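Local coordinates for protein angel homolog 2 (PDB 6RW0) that removes 2',3'-cyclic phosphates from RNA ends as a member of the CCR4 family of deadenylases, and probably binds mRNA 3' untranslated regions, at residues L60-D63 / L64-N68; P244-S247 / F248-G252; L397-E400 / Q401-W404. One frame throughout, in Å; residues are numbered along the deposited sequence.

Contact 1: residues L60-D63 / L64-N68; sequences LSQD and LLEDN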
# COMPACT_ATOMS: atom_id res chain seq x y z
N LEU A 60 10.60 1.35 -6.19
CA LEU A 60 11.09 2.51 -6.94
C LEU A 60 11.32 2.15 -8.41
O LEU A 60 12.27 1.44 -8.75
CB LEU A 60 12.31 3.18 -6.29
CG LEU A 60 12.90 4.38 -7.04
CD1 LEU A 60 11.92 5.50 -7.31
CD2 LEU A 60 14.10 4.89 -6.24
N SER A 61 10.44 2.63 -9.27
CA SER A 61 10.57 2.39 -10.71
C SER A 61 11.74 3.19 -11.26
O SER A 61 11.91 4.36 -10.94
CB SER A 61 9.26 2.83 -11.37
OG SER A 61 9.45 3.30 -12.70
N GLN A 62 12.56 2.55 -12.10
CA GLN A 62 13.72 3.24 -12.66
C GLN A 62 13.31 4.46 -13.48
O GLN A 62 13.96 5.52 -13.40
CB GLN A 62 14.56 2.30 -13.51
CG GLN A 62 15.92 2.89 -13.88
CD GLN A 62 16.83 3.03 -12.66
OE1 GLN A 62 16.68 2.31 -11.69
NE2 GLN A 62 17.79 3.95 -12.74
N ASP A 63 12.26 4.34 -14.30
CA ASP A 63 11.80 5.48 -15.08
C ASP A 63 11.41 6.64 -14.17
O ASP A 63 11.72 7.80 -14.45
CB ASP A 63 10.59 5.12 -15.94
CG ASP A 63 10.92 4.29 -17.16
OD1 ASP A 63 12.10 4.00 -17.43
OD2 ASP A 63 9.96 3.91 -17.87
N LEU A 64 10.69 6.33 -13.08
CA LEU A 64 10.27 7.39 -12.16
C LEU A 64 11.45 7.96 -11.39
O LEU A 64 11.48 9.17 -11.12
CB LEU A 64 9.17 6.89 -11.23
CG LEU A 64 7.89 6.43 -11.95
CD1 LEU A 64 6.85 6.03 -10.90
CD2 LEU A 64 7.36 7.48 -12.90
N LEU A 65 12.45 7.14 -11.06
CA LEU A 65 13.66 7.66 -10.45
C LEU A 65 14.32 8.68 -11.38
O LEU A 65 14.62 9.81 -10.97
CB LEU A 65 14.59 6.48 -10.18
CG LEU A 65 15.89 6.67 -9.40
CD1 LEU A 65 16.46 5.28 -9.09
CD2 LEU A 65 16.89 7.50 -10.17
N GLU A 66 14.52 8.30 -12.64
CA GLU A 66 15.20 9.16 -13.60
C GLU A 66 14.39 10.41 -13.92
O GLU A 66 14.97 11.48 -14.14
CB GLU A 66 15.56 8.35 -14.85
CG GLU A 66 16.65 7.33 -14.52
CD GLU A 66 17.01 6.41 -15.66
OE1 GLU A 66 16.45 6.56 -16.76
OE2 GLU A 66 17.84 5.51 -15.42
N ASP A 67 13.06 10.29 -13.93
CA ASP A 67 12.20 11.43 -14.21
C ASP A 67 12.16 12.42 -13.05
O ASP A 67 11.70 13.55 -13.22
CB ASP A 67 10.75 10.98 -14.42
CG ASP A 67 10.49 10.41 -15.79
OD1 ASP A 67 11.37 10.50 -16.67
OD2 ASP A 67 9.38 9.87 -15.97
N ASN A 68 12.57 11.98 -11.87
CA ASN A 68 12.52 12.77 -10.65
C ASN A 68 13.90 12.86 -10.01
O ASN A 68 14.06 12.74 -8.80
CB ASN A 68 11.52 12.18 -9.68
CG ASN A 68 10.12 12.38 -10.15
OD1 ASN A 68 9.60 13.48 -10.10
ND2 ASN A 68 9.51 11.32 -10.68
O HOH W 1 12.38 8.29 -17.24
O HOH W 2 14.72 4.33 -17.10
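Gln62 reaches along the helix to Glu66, one turn on, and gives a side-chain hydrogen bond from NE2 to OE2 at 3.1 Å. The N-H points almost straight at its acceptor (171°). The acceptor lies in the amide plane, whereas OE2 is met on its anti side but tilted well out of the carboxylate plane, and the carboxylate stands nearly perpendicular to the amide. Gln62 gets there by setting CG anti to its backbone N (chi1 -168°) and then bending at chi2; Glu66 runs extended beyond CG. The amide is gripped from outside as well, OE1 by Arg85 and NE2 by Leu80 O. These residues form the short helix 62-67 that follows strand 49-58 in the endonuclease/exonuclease/phosphatase fold; the side chain of Leu60, which leads into it, is about 5 Å from a bound magnesium ion. Ser61 is the N-cap, its OG taking a weak bond from Leu64 N at 3.3 Å while also pairing with Gln107 OE1. Before the cap, Leu60 crosses Leu65 at about a right angle, CD2 of Leu60 lying 3.7 Å from CD1 of Leu65. On the outer side a water donates to both Asp63 OD1 and Glu66 OE1, bridging two acidic side chains whose oxygens stay 5.1 Å apart.

Contact 2: residues P244-S247 / F248-G252; sequences PLYS and FIKEG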
# COMPACT_ATOMS: atom_id res chain seq x y z
N PRO A 244 -6.63 12.47 7.97
CA PRO A 244 -8.03 12.05 7.77
C PRO A 244 -8.17 10.76 6.99
O PRO A 244 -9.00 9.91 7.34
CB PRO A 244 -8.65 13.26 7.04
CG PRO A 244 -7.85 14.43 7.56
CD PRO A 244 -6.44 13.91 7.68
N LEU A 245 -7.39 10.57 5.93
CA LEU A 245 -7.49 9.33 5.17
C LEU A 245 -7.09 8.12 6.01
O LEU A 245 -7.78 7.09 6.00
CB LEU A 245 -6.67 9.46 3.89
CG LEU A 245 -6.79 8.29 2.93
CD1 LEU A 245 -6.67 8.73 1.47
CD2 LEU A 245 -5.75 7.18 3.22
N TYR A 246 -5.99 8.23 6.76
CA TYR A 246 -5.58 7.15 7.64
C TYR A 246 -6.65 6.85 8.68
O TYR A 246 -6.99 5.69 8.93
CB TYR A 246 -4.28 7.53 8.35
CG TYR A 246 -3.81 6.49 9.34
CD1 TYR A 246 -3.00 5.44 8.94
CD2 TYR A 246 -4.22 6.54 10.66
CE1 TYR A 246 -2.58 4.48 9.84
CE2 TYR A 246 -3.80 5.58 11.58
CZ TYR A 246 -2.99 4.55 11.15
OH TYR A 246 -2.57 3.58 12.04
N SER A 247 -7.19 7.90 9.31
CA SER A 247 -8.20 7.71 10.34
C SER A 247 -9.43 7.03 9.78
O SER A 247 -10.05 6.19 10.46
CB SER A 247 -8.56 9.06 10.95
OG SER A 247 -7.42 9.66 11.55
N PHE A 248 -9.82 7.37 8.55
CA PHE A 248 -10.95 6.70 7.92
C PHE A 248 -10.71 5.20 7.82
O PHE A 248 -11.58 4.39 8.15
CB PHE A 248 -11.22 7.32 6.54
CG PHE A 248 -12.24 6.56 5.74
CD1 PHE A 248 -13.49 6.31 6.27
CD2 PHE A 248 -11.96 6.10 4.47
CE1 PHE A 248 -14.44 5.59 5.57
CE2 PHE A 248 -12.92 5.39 3.75
CZ PHE A 248 -14.14 5.14 4.30
N ILE A 249 -9.52 4.79 7.36
CA ILE A 249 -9.23 3.37 7.26
C ILE A 249 -9.35 2.71 8.62
O ILE A 249 -9.99 1.66 8.77
CB ILE A 249 -7.84 3.14 6.64
CG1 ILE A 249 -7.82 3.66 5.20
CG2 ILE A 249 -7.47 1.65 6.66
CD1 ILE A 249 -6.45 3.66 4.54
N LYS A 250 -8.74 3.31 9.64
CA LYS A 250 -8.66 2.67 10.94
C LYS A 250 -10.00 2.66 11.67
O LYS A 250 -10.32 1.69 12.37
CB LYS A 250 -7.66 3.41 11.83
CG LYS A 250 -6.23 3.34 11.41
CD LYS A 250 -5.65 1.95 11.55
CE LYS A 250 -5.39 1.57 13.01
NZ LYS A 250 -4.34 2.41 13.68
N GLU A 251 -10.78 3.73 11.55
CA GLU A 251 -12.01 3.85 12.32
C GLU A 251 -13.25 3.39 11.57
O GLU A 251 -14.26 3.07 12.21
CB GLU A 251 -12.21 5.30 12.78
CG GLU A 251 -11.04 5.86 13.57
CD GLU A 251 -10.71 5.05 14.80
OE1 GLU A 251 -11.64 4.50 15.43
OE2 GLU A 251 -9.51 4.95 15.15
N GLY A 252 -13.20 3.33 10.24
CA GLY A 252 -14.38 3.01 9.47
C GLY A 252 -15.36 4.15 9.33
O GLY A 252 -16.50 3.92 8.92
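Lys250 folds back over the ring of Tyr246, one helical turn earlier, and ends on the phenol oxygen. Its CB starts beside the turn's backbone, 3.7 Å from Tyr246 O. CG, set anti to the carbonyl carbon (chi1 -67°), then settles over one face of the ring, nearest to CE2 at 3.3 Å and almost as near to CZ. Bends at chi2, chi3 and chi4 curl the rest of the chain round the phenol end: CD lies 3.5 Å from Tyr246 OH, CE stays alongside that oxygen, and NZ donates to OH at 2.7 Å. The same oxygen is hydrogen-bonded to His342 NE2. The ring can receive the lysine because Tyr246 CG is anti to its own backbone N, at chi1 177°. Leu245 and Ile249 lie side by side, pointing the same way, with CD2 of Leu245 3.8 Å from CD1 of Ile249. Both pack on Leu210, so helix 244-251 rests against helix 203-220, while Ile249 and Lys250 also touch Phe367 of strand 359-369. Backbone bonds such as Lys250 N to Tyr246 O, 3.0 Å, keep the turns regular until Gly252, whose positive phi ends the helix. A phenylalanine in place of Tyr246 would probably leave Lys250 NZ and His342 NE2 without their shared oxygen partner. The phenol oxygen thus joins lysine and histidine, and the nearby ammonium would probably polarise it and favour a more acidic hydroxyl.

Contact 3: residues L397-E400 / Q401-W404; sequences LLTE and QDLW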
# COMPACT_ATOMS: atom_id res chain seq x y z
N LEU A 397 10.70 -0.68 11.91
CA LEU A 397 11.02 0.40 10.95
C LEU A 397 12.14 1.26 11.55
O LEU A 397 12.73 0.86 12.53
CB LEU A 397 9.69 1.13 10.67
CG LEU A 397 8.82 0.47 9.61
CD1 LEU A 397 7.46 1.14 9.58
CD2 LEU A 397 9.47 0.54 8.24
N LEU A 398 12.48 2.35 10.91
CA LEU A 398 13.57 3.25 11.31
C LEU A 398 13.06 4.68 11.38
O LEU A 398 11.97 4.95 10.96
CB LEU A 398 14.68 3.12 10.28
CG LEU A 398 15.27 1.73 10.10
CD1 LEU A 398 16.24 1.74 8.95
CD2 LEU A 398 15.95 1.26 11.36
N THR A 399 13.85 5.54 11.98
CA THR A 399 13.56 6.98 12.05
C THR A 399 14.20 7.70 10.87
O THR A 399 15.04 7.14 10.20
CB THR A 399 14.05 7.59 13.37
OG1 THR A 399 15.47 7.58 13.30
CG2 THR A 399 13.56 6.85 14.59
N GLU A 400 13.81 8.95 10.67
CA GLU A 400 14.37 9.84 9.64
C GLU A 400 15.86 10.00 9.93
O GLU A 400 16.64 9.93 9.02
CB GLU A 400 13.64 11.18 9.69
CG GLU A 400 14.24 12.23 8.77
CD GLU A 400 13.47 13.54 8.76
OE1 GLU A 400 12.51 13.63 9.50
OE2 GLU A 400 13.88 14.43 8.04
N GLN A 401 16.22 10.20 11.19
CA GLN A 401 17.63 10.38 11.58
C GLN A 401 18.42 9.11 11.27
O GLN A 401 19.52 9.23 10.78
CB GLN A 401 17.75 10.75 13.06
CG GLN A 401 19.19 11.05 13.45
CD GLN A 401 19.41 11.30 14.92
OE1 GLN A 401 18.52 11.14 15.75
NE2 GLN A 401 20.62 11.68 15.25
N ASP A 402 17.85 7.94 11.51
CA ASP A 402 18.54 6.67 11.20
C ASP A 402 18.85 6.63 9.70
O ASP A 402 19.90 6.25 9.34
CB ASP A 402 17.65 5.45 11.46
CG ASP A 402 17.42 5.08 12.91
OD1 ASP A 402 18.27 5.42 13.73
OD2 ASP A 402 16.37 4.49 13.20
N LEU A 403 17.88 6.98 8.87
CA LEU A 403 18.07 6.91 7.41
C LEU A 403 19.08 7.95 6.92
O LEU A 403 19.79 7.65 6.01
CB LEU A 403 16.70 6.98 6.73
CG LEU A 403 15.90 5.70 6.87
CD1 LEU A 403 14.53 5.87 6.27
CD2 LEU A 403 16.62 4.53 6.22
N TRP A 404 19.09 9.15 7.49
CA TRP A 404 20.13 10.09 7.06
C TRP A 404 21.52 9.69 7.56
O TRP A 404 22.52 10.08 6.95
CB TRP A 404 19.77 11.55 7.40
CG TRP A 404 18.75 12.06 6.43
CD1 TRP A 404 17.45 12.42 6.70
CD2 TRP A 404 18.91 12.18 5.01
NE1 TRP A 404 16.81 12.78 5.53
CE2 TRP A 404 17.68 12.64 4.48
CE3 TRP A 404 19.98 11.97 4.13
CZ2 TRP A 404 17.50 12.89 3.12
CZ3 TRP A 404 19.79 12.21 2.77
CH2 TRP A 404 18.55 12.66 2.29
O HOH W 3 16.38 8.86 15.55
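Thr399 and Asp402 cross obliquely and exchange bonds in a capping box at the start of helix 400-405. Thr399 OG1 accepts from Asp402 N at 3.0 Å; in return Thr399 N donates to Asp402 OD2, also at 3.0 Å. This second bond is almost perfectly straight at the hydrogen (178°), yet the donor stands well above the carboxylate plane. The threonine hydroxyl is turned to the Asp402 amide by chi1 of 70°, which lodges OG1 between the backbone N and the carbonyl carbon. A water placed 2.7 Å from Thr399 OG1 also donates to Gln401 OE1, so it spans the outer side of the cap. Leu398 lies at about a right angle to Asp402, its CB 3.6 Å from OD2 of Asp402. It is likewise turned across Leu403, where CD1 of Leu398 meets CD2 of Leu403 at 3.9 Å; Leu403 also touches Val352 and Cys355, which sets this side of the turn against the segment around strand 354-356. Glu400, the first helical residue, meets Trp404 one turn on at a slant, the carboxylate and indole planes 54° apart. Here the methylene CG of Glu400 comes 3.8 Å from Trp404 CD1, while the indole meets the ring of His74 edge-to-face. The reciprocal box satisfies amides at the helix start, and the partial positive charge expected there would probably stabilise the Asp402 carboxylate as an anion.

How the contacts relate
Along the chain the contacts come in series, 60-68, then 244-252, then 397-404, all within the range of the endonuclease/exonuclease/phosphatase family. None touches another. The centres of contacts 1 and 2 lie about 30 Å apart, on opposite sides of the chain's centre. Those of contacts 1 and 3 are about 22 Å apart, and those of contacts 2 and 3 about 25 Å. Each sits on a short helix following a strand: contact 1 follows 49-58 and contact 3 follows 390-395, both of one mixed sheet, whereas contact 2 follows 231-236 of the second large sheet. The two sheets thus each carry part of the set, and contact 1 lies beside the magnesium site, while the Leu403 side chain of contact 3 is about 14 Å from the ion.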